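Local structure of flavodoxin (Aquifex aeolicus, 2ARK) at residues G16-M21 with C92-S97; A22-E27 with E152-L157. The protein probably serves as a low-potential electron donor to various redox enzymes, carrying FMN as its cofactor. All blocks are in the same frame, centred on the assembly; numbering follows the deposited sequence.

Contact 1: G16-M21 with C92-S97. With PO4 (phosphate ion), chain G.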
ATOM      1  N   GLY A  16      -7.211  10.214 -22.579  1.00 27.65           N
ATOM      2  CA  GLY A  16      -8.053   9.270 -23.277  1.00 25.81           C
ATOM      3  C   GLY A  16      -7.650   7.825 -23.078  1.00 25.34           C
ATOM      4  O   GLY A  16      -8.414   6.926 -23.397  1.00 25.67           O
ATOM      5  N   ASN A  17      -6.458   7.579 -22.549  1.00 24.55           N
ATOM      6  CA  ASN A  17      -5.945   6.221 -22.468  1.00 23.57           C
ATOM      7  C   ASN A  17      -6.808   5.383 -21.573  1.00 24.16           C
ATOM      8  O   ASN A  17      -7.208   4.285 -21.974  1.00 24.66           O
ATOM      9  CB  ASN A  17      -4.502   6.216 -22.003  1.00 22.95           C
ATOM     10  CG  ASN A  17      -3.570   6.849 -23.015  1.00 24.93           C
ATOM     11  OD1 ASN A  17      -3.801   6.787 -24.229  1.00 26.19           O
ATOM     12  ND2 ASN A  17      -2.510   7.477 -22.522  1.00 24.87           N
ATOM     13  N   THR A  18      -7.124   5.904 -20.376  1.00 23.53           N
ATOM     14  CA  THR A  18      -8.005   5.218 -19.442  1.00 23.54           C
ATOM     15  C   THR A  18      -9.438   5.056 -19.999  1.00 24.62           C
ATOM     16  O   THR A  18     -10.085   4.039 -19.683  1.00 25.04           O
ATOM     17  CB  THR A  18      -7.978   5.848 -18.013  1.00 23.78           C
ATOM     18  OG1 THR A  18      -6.608   6.012 -17.622  1.00 24.18           O
ATOM     19  CG2 THR A  18      -8.673   4.938 -16.957  1.00 20.75           C
ATOM     20  N   LYS A  19      -9.897   5.998 -20.850  1.00 24.59           N
ATOM     21  CA  LYS A  19     -11.164   5.847 -21.582  1.00 24.98           C
ATOM     22  C   LYS A  19     -11.109   4.639 -22.519  1.00 26.07           C
ATOM     23  O   LYS A  19     -12.034   3.849 -22.547  1.00 27.20           O
ATOM     24  CB  LYS A  19     -11.590   7.124 -22.359  1.00 25.23           C
ATOM     25  CG  LYS A  19     -13.135   7.144 -22.760  1.00 24.98           C
ATOM     26  CD  LYS A  19     -13.471   7.874 -24.049  1.00 23.96           C
ATOM     27  CE  LYS A  19     -14.987   8.008 -24.294  1.00 25.23           C
ATOM     28  NZ  LYS A  19     -15.403   9.316 -25.045  1.00 21.47           N
ATOM     29  N   LYS A  20     -10.037   4.486 -23.280  1.00 27.41           N
ATOM     30  CA  LYS A  20      -9.864   3.308 -24.129  1.00 29.14           C
ATOM     31  C   LYS A  20      -9.844   1.999 -23.301  1.00 29.47           C
ATOM     32  O   LYS A  20     -10.515   1.029 -23.665  1.00 29.09           O
ATOM     33  CB  LYS A  20      -8.630   3.452 -25.032  1.00 29.99           C
ATOM     34  CG  LYS A  20      -8.893   4.276 -26.319  1.00 34.03           C
ATOM     35  CD  LYS A  20      -9.094   5.783 -26.016  1.00 38.60           C
ATOM     36  CE  LYS A  20     -10.175   6.523 -26.906  1.00 38.54           C
ATOM     37  NZ  LYS A  20     -10.623   7.862 -26.304  1.00 38.16           N
HETATM   38  N   MSE A  21      -9.130   1.988 -22.167  1.00 29.74           N
HETATM   39  CA  MSE A  21      -9.229   0.863 -21.221  1.00 31.04           C
HETATM   40  C   MSE A  21     -10.648   0.611 -20.756  1.00 28.67           C
HETATM   41  O   MSE A  21     -11.067  -0.522 -20.693  1.00 29.69           O
HETATM   42  CB  MSE A  21      -8.377   1.080 -19.981  1.00 30.16           C
HETATM   43  CG  MSE A  21      -6.913   1.272 -20.245  1.00 31.87           C
HETATM   44 SE   MSE A  21      -5.914   1.438 -18.573  1.00 39.05          SE
HETATM   45  CE  MSE A  21      -5.792  -0.514 -18.068  1.00 31.42           C
ATOM     46  N   CYS A  92     -13.439  -3.638  -8.680  1.00 28.58           N
ATOM     47  CA  CYS A  92     -12.025  -3.750  -9.085  1.00 27.72           C
ATOM     48  C   CYS A  92     -11.578  -2.397  -9.671  1.00 26.44           C
ATOM     49  O   CYS A  92     -12.374  -1.453  -9.695  1.00 25.62           O
ATOM     50  CB  CYS A  92     -11.866  -4.857 -10.112  1.00 27.55           C
ATOM     51  SG  CYS A  92     -12.934  -4.635 -11.579  1.00 30.78           S
ATOM     52  N   ALA A  93     -10.331  -2.334 -10.156  1.00 25.23           N
ATOM     53  CA  ALA A  93      -9.627  -1.089 -10.470  1.00 24.39           C
ATOM     54  C   ALA A  93      -8.915  -1.240 -11.792  1.00 24.12           C
ATOM     55  O   ALA A  93      -8.580  -2.361 -12.180  1.00 25.04           O
ATOM     56  CB  ALA A  93      -8.578  -0.754  -9.333  1.00 23.74           C
ATOM     57  N   PHE A  94      -8.658  -0.138 -12.487  1.00 23.90           N
ATOM     58  CA  PHE A  94      -7.722  -0.173 -13.641  1.00 23.82           C
ATOM     59  C   PHE A  94      -7.042   1.173 -13.855  1.00 24.61           C
ATOM     60  O   PHE A  94      -7.547   2.209 -13.380  1.00 25.50           O
ATOM     61  CB  PHE A  94      -8.379  -0.697 -14.913  1.00 23.06           C
ATOM     62  CG  PHE A  94      -9.602   0.094 -15.364  1.00 24.17           C
ATOM     63  CD1 PHE A  94     -10.873  -0.170 -14.812  1.00 22.02           C
ATOM     64  CD2 PHE A  94      -9.496   1.045 -16.404  1.00 22.48           C
ATOM     65  CE1 PHE A  94     -12.001   0.536 -15.248  1.00 21.74           C
ATOM     66  CE2 PHE A  94     -10.631   1.753 -16.858  1.00 20.94           C
ATOM     67  CZ  PHE A  94     -11.881   1.512 -16.270  1.00 21.24           C
ATOM     68  N   SER A  95      -5.895   1.187 -14.524  1.00 24.02           N
ATOM     69  CA  SER A  95      -5.115   2.417 -14.569  1.00 24.98           C
ATOM     70  C   SER A  95      -4.070   2.389 -15.675  1.00 25.65           C
ATOM     71  O   SER A  95      -3.488   1.325 -15.996  1.00 24.93           O
ATOM     72  CB  SER A  95      -4.408   2.650 -13.217  1.00 26.10           C
ATOM     73  OG  SER A  95      -3.759   3.922 -13.156  1.00 27.75           O
ATOM     74  N   SER A  96      -3.844   3.569 -16.251  1.00 25.86           N
ATOM     75  CA  SER A  96      -2.884   3.761 -17.315  1.00 26.33           C
ATOM     76  C   SER A  96      -1.886   4.732 -16.723  1.00 26.63           C
ATOM     77  O   SER A  96      -2.291   5.703 -16.075  1.00 27.47           O
ATOM     78  CB  SER A  96      -3.582   4.395 -18.524  1.00 26.57           C
ATOM     79  OG  SER A  96      -2.673   4.675 -19.576  1.00 27.42           O
ATOM     80  N   SER A  97      -0.594   4.471 -16.924  1.00 26.81           N
ATOM     81  CA  SER A  97       0.487   5.367 -16.472  1.00 26.33           C
ATOM     82  C   SER A  97       1.335   5.793 -17.645  1.00 25.48           C
ATOM     83  O   SER A  97       1.116   5.349 -18.744  1.00 25.35           O
ATOM     84  CB  SER A  97       1.363   4.685 -15.410  1.00 26.40           C
ATOM     85  OG  SER A  97       1.837   3.433 -15.892  1.00 29.11           O
TER
HETATM   86  P   PO4 G 501      -5.508   8.834 -19.330  0.60 18.17           P
HETATM   87  O1  PO4 G 501      -4.207   8.192 -18.911  0.60 23.64           O
HETATM   88  O2  PO4 G 501      -5.477  10.264 -18.970  0.60 24.83           O
HETATM   89  O3  PO4 G 501      -5.675   8.825 -20.806  0.60 25.54           O
HETATM   90  O4  PO4 G 501      -6.667   8.227 -18.649  0.60 23.55           O
HETATM   91  O   HOH W   1      -1.852   7.539 -19.544  1.00 28.00           O

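Contact 2: A22-E27 with E152-L157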
ATOM      1  N   ALA A  22     -11.384   1.666 -20.435  1.00 27.98           N
ATOM      2  CA  ALA A  22     -12.736   1.560 -19.848  1.00 26.61           C
ATOM      3  C   ALA A  22     -13.712   0.929 -20.815  1.00 26.59           C
ATOM      4  O   ALA A  22     -14.612   0.177 -20.418  1.00 25.51           O
ATOM      5  CB  ALA A  22     -13.220   2.921 -19.454  1.00 26.18           C
ATOM      6  N   GLU A  23     -13.508   1.233 -22.102  1.00 26.94           N
ATOM      7  CA  GLU A  23     -14.381   0.737 -23.152  1.00 27.58           C
ATOM      8  C   GLU A  23     -14.168  -0.763 -23.313  1.00 28.18           C
ATOM      9  O   GLU A  23     -15.123  -1.503 -23.562  1.00 29.05           O
ATOM     10  CB  GLU A  23     -14.111   1.463 -24.462  1.00 27.14           C
ATOM     11  CG  GLU A  23     -14.687   2.846 -24.543  1.00 28.49           C
ATOM     12  CD  GLU A  23     -14.118   3.652 -25.712  1.00 32.28           C
ATOM     13  OE1 GLU A  23     -13.107   3.236 -26.314  1.00 34.71           O
ATOM     14  OE2 GLU A  23     -14.679   4.718 -26.042  1.00 34.89           O
ATOM     15  N   LEU A  24     -12.915  -1.195 -23.163  1.00 28.40           N
ATOM     16  CA  LEU A  24     -12.529  -2.596 -23.264  1.00 28.39           C
ATOM     17  C   LEU A  24     -12.968  -3.403 -22.055  1.00 28.30           C
ATOM     18  O   LEU A  24     -13.391  -4.555 -22.205  1.00 28.06           O
ATOM     19  CB  LEU A  24     -11.025  -2.723 -23.467  1.00 28.25           C
ATOM     20  CG  LEU A  24     -10.564  -2.338 -24.884  1.00 28.89           C
ATOM     21  CD1 LEU A  24      -9.070  -1.982 -24.909  1.00 27.03           C
ATOM     22  CD2 LEU A  24     -10.924  -3.405 -25.925  1.00 26.97           C
ATOM     23  N   VAL A  25     -12.890  -2.793 -20.869  1.00 27.93           N
ATOM     24  CA  VAL A  25     -13.446  -3.401 -19.650  1.00 27.29           C
ATOM     25  C   VAL A  25     -14.961  -3.660 -19.827  1.00 27.16           C
ATOM     26  O   VAL A  25     -15.467  -4.749 -19.522  1.00 26.96           O
ATOM     27  CB  VAL A  25     -13.163  -2.532 -18.371  1.00 27.34           C
ATOM     28  CG1 VAL A  25     -13.864  -3.117 -17.138  1.00 26.04           C
ATOM     29  CG2 VAL A  25     -11.686  -2.413 -18.121  1.00 25.56           C
ATOM     30  N   ALA A  26     -15.649  -2.654 -20.361  1.00 26.98           N
ATOM     31  CA  ALA A  26     -17.093  -2.663 -20.531  1.00 26.42           C
ATOM     32  C   ALA A  26     -17.511  -3.717 -21.546  1.00 26.70           C
ATOM     33  O   ALA A  26     -18.519  -4.412 -21.347  1.00 26.83           O
ATOM     34  CB  ALA A  26     -17.561  -1.309 -20.978  1.00 26.35           C
ATOM     35  N   GLU A  27     -16.749  -3.803 -22.643  1.00 26.21           N
ATOM     36  CA  GLU A  27     -16.880  -4.877 -23.606  1.00 25.82           C
ATOM     37  C   GLU A  27     -16.596  -6.239 -22.955  1.00 25.43           C
ATOM     38  O   GLU A  27     -17.303  -7.200 -23.201  1.00 24.91           O
ATOM     39  CB  GLU A  27     -15.944  -4.637 -24.781  1.00 25.96           C
ATOM     40  CG  GLU A  27     -15.994  -5.716 -25.838  1.00 29.24           C
ATOM     41  CD  GLU A  27     -14.780  -5.710 -26.746  1.00 33.52           C
ATOM     42  OE1 GLU A  27     -14.274  -6.805 -27.080  1.00 35.20           O
ATOM     43  OE2 GLU A  27     -14.329  -4.609 -27.117  1.00 34.95           O
ATOM     44  N   GLU A 152      -6.558  -7.278 -24.134  1.00 29.18           N
ATOM     45  CA  GLU A 152      -7.156  -8.469 -23.520  1.00 28.22           C
ATOM     46  C   GLU A 152      -7.187  -8.402 -22.000  1.00 27.86           C
ATOM     47  O   GLU A 152      -8.153  -8.852 -21.396  1.00 27.81           O
ATOM     48  CB  GLU A 152      -6.493  -9.766 -24.031  1.00 27.94           C
ATOM     49  CG  GLU A 152      -7.242 -11.075 -23.701  1.00 26.79           C
ATOM     50  CD  GLU A 152      -8.746 -11.062 -24.030  1.00 28.50           C
ATOM     51  OE1 GLU A 152      -9.514 -11.658 -23.246  1.00 28.45           O
ATOM     52  OE2 GLU A 152      -9.174 -10.456 -25.052  1.00 29.30           O
ATOM     53  N   ALA A 153      -6.147  -7.824 -21.388  1.00 27.50           N
ATOM     54  CA  ALA A 153      -6.140  -7.561 -19.930  1.00 26.39           C
ATOM     55  C   ALA A 153      -7.388  -6.776 -19.514  1.00 26.51           C
ATOM     56  O   ALA A 153      -8.017  -7.093 -18.505  1.00 25.86           O
ATOM     57  CB  ALA A 153      -4.878  -6.804 -19.531  1.00 25.48           C
ATOM     58  N   CYS A 154      -7.730  -5.763 -20.320  1.00 26.68           N
ATOM     59  CA  CYS A 154      -8.839  -4.853 -20.059  1.00 27.62           C
ATOM     60  C   CYS A 154     -10.143  -5.571 -20.168  1.00 27.30           C
ATOM     61  O   CYS A 154     -10.987  -5.460 -19.308  1.00 28.74           O
ATOM     62  CB  CYS A 154      -8.830  -3.677 -21.031  1.00 27.26           C
ATOM     63  SG  CYS A 154      -7.464  -2.514 -20.765  1.00 32.23           S
ATOM     64  N   ARG A 155     -10.301  -6.315 -21.237  1.00 27.38           N
ATOM     65  CA  ARG A 155     -11.432  -7.179 -21.395  1.00 26.72           C
ATOM     66  C   ARG A 155     -11.571  -8.182 -20.251  1.00 27.11           C
ATOM     67  O   ARG A 155     -12.671  -8.358 -19.711  1.00 27.50           O
ATOM     68  CB  ARG A 155     -11.320  -7.900 -22.721  1.00 26.80           C
ATOM     69  CG  ARG A 155     -11.462  -7.031 -23.951  1.00 24.33           C
ATOM     70  CD  ARG A 155     -11.719  -7.931 -25.191  1.00 24.91           C
ATOM     71  NE  ARG A 155     -11.482  -7.185 -26.425  1.00 25.98           N
ATOM     72  CZ  ARG A 155     -10.355  -7.230 -27.137  1.00 27.39           C
ATOM     73  NH1 ARG A 155      -9.352  -8.028 -26.763  1.00 27.80           N
ATOM     74  NH2 ARG A 155     -10.232  -6.484 -28.241  1.00 26.13           N
ATOM     75  N   ARG A 156     -10.473  -8.827 -19.867  1.00 26.79           N
ATOM     76  CA  ARG A 156     -10.535  -9.850 -18.819  1.00 27.07           C
ATOM     77  C   ARG A 156     -11.062  -9.333 -17.470  1.00 27.67           C
ATOM     78  O   ARG A 156     -11.832 -10.037 -16.783  1.00 27.82           O
ATOM     79  CB  ARG A 156      -9.188 -10.553 -18.615  1.00 26.91           C
ATOM     80  CG  ARG A 156      -9.296 -11.789 -17.714  1.00 26.45           C
ATOM     81  CD  ARG A 156     -10.228 -12.854 -18.367  1.00 27.58           C
ATOM     82  NE  ARG A 156      -9.895 -12.971 -19.780  1.00 25.84           N
ATOM     83  CZ  ARG A 156      -8.978 -13.794 -20.270  1.00 23.61           C
ATOM     84  NH1 ARG A 156      -8.734 -13.790 -21.561  1.00 20.60           N
ATOM     85  NH2 ARG A 156      -8.326 -14.630 -19.482  1.00 22.53           N
ATOM     86  N   LEU A 157     -10.634  -8.123 -17.095  1.00 27.44           N
ATOM     87  CA  LEU A 157     -11.143  -7.470 -15.903  1.00 27.04           C
ATOM     88  C   LEU A 157     -12.666  -7.409 -15.859  1.00 27.17           C
ATOM     89  O   LEU A 157     -13.269  -7.828 -14.884  1.00 26.71           O
ATOM     90  CB  LEU A 157     -10.550  -6.074 -15.752  1.00 26.38           C
ATOM     91  CG  LEU A 157     -10.867  -5.473 -14.357  1.00 26.47           C
ATOM     92  CD1 LEU A 157     -10.057  -6.156 -13.172  1.00 24.91           C
ATOM     93  CD2 LEU A 157     -10.697  -3.991 -14.382  1.00 22.09           C
TER
HETATM   94  O   HOH W   2     -12.343  -4.751 -29.105  1.00 27.96           O

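Contact 1: G16-M21 with C92-S97
Met21, deposited as selenomethionine, reaches from the start of helix 17-30 to strand 90-97, its CB at Phe94 and its SE and CE at the backbone of Ser95. CB lies 3.7 Å from Phe94 CD2, oblique to the ring. CG stands anti to the carbonyl carbon (chi1 -59°), and the chain then runs extended, carrying SE to 3.5 Å from Ser95 O and 3.8 Å from Ser96 CB; a bend at chi3 brings the tip CE to 3.6 Å from Ser95 O. Thr18 meets the same ring: its carbonyl O lies at the edge, in plane, and its CG2 touches Phe94 CE2 at 3.7 Å. Toward the helix N-terminus the contact turns polar. One water accepts from Asn17 ND2 (3.1 Å) and donates to Ser96 OG (3.0 Å), a hydroxyl also bonded to Gly143 O. With an alanine in place of Asn17 the amide is gone, and the water bridging to Ser96 would probably be held less firmly. Thr18 N donates to phosphate O4 at 2.9 Å, and Thr15 N also binds the ion. Backbone N-H groups converging on phosphate at a helix start imply the flavodoxin phosphate-binding loop, with the ion probably standing in for the FMN phosphate.

Contact 2: A22-E27 with E152-L157
Leu24 and Cys154 bring the two helices together, with CB of Leu24 only 3.4 Å from CB of Cys154. The short axes pass 6.5 Å apart and cross at -49°, close enough for backbone to meet backbone. Two CA-H...O contacts record this, one in each direction: Val25 CA lies 3.2 Å from Cys154 O, and Arg155 CA lies 3.4 Å from Leu24 O. On the side facing the sheet, Val25 CG2 packs against Cys154 O and more loosely against Leu157 CD2.

On the more exposed side the helices are joined by charge. Glu27 and Arg155 lie side by side and point the same way, and Arg155 NE forms a salt bridge to Glu27 OE1 at 2.9 Å. The bond is bent (136° at the hydrogen): OE1 is tilted from the guanidinium plane, and NE meets it from above the carboxylate plane. Leaving anti to the backbone N (chi1 179°) and then extended, the Glu27 chain spans the distance to NE. A water joins Glu27 OE2 to Arg155 NH2, giving the pair a second link. Beside the guanidinium, Leu24 CD2 packs obliquely, 3.9 Å from Arg155 NE.

The next shell orients the arginine. Glu152, one turn back, receives Arg155 NH1 on OE2 at 3.0 Å and Arg156 NH1 on OE1 at 2.8 Å, so both carboxylate oxygens are engaged. Arg156 NH2 in turn pairs with Asp127, extending the network beyond the two helices.

The crossing is set against the parallel sheet: Val25 rests on Val9 of strand 5-11 and on Phe94 of strand 90-97, Leu157 packs on Cys92 and Phe94, and Leu24 meets Pro145 in the loop just before helix 148-168. Helices 17-30 and 148-168 thus pack together on one face of the central parallel sheet of the flavodoxin-like fold.

In the fold
From the N terminus, the chain runs along strand 5-11 and enters helix 17-30, which with its N-cap supplies the first segment of both contacts: 16-21 for contact 1, then 22-27 for contact 2. Contact 1 closes first, when segment 92-97 arrives 71 residues after the end of segment 16-21. Contact 2 closes only at helix 148-168, after a span of 125 residues. Their segments alternate, so the two loops cross rather than nest. With centres 9 Å apart, the contacts also touch directly: Cys92 SG lies 3.6 Å from Leu157 CG, and Met21 CE lies 3.8 Å from Cys154 SG. Together they fasten helices 17-30 and 148-168 to each other and helix 17-30 to the sheet strand 90-97.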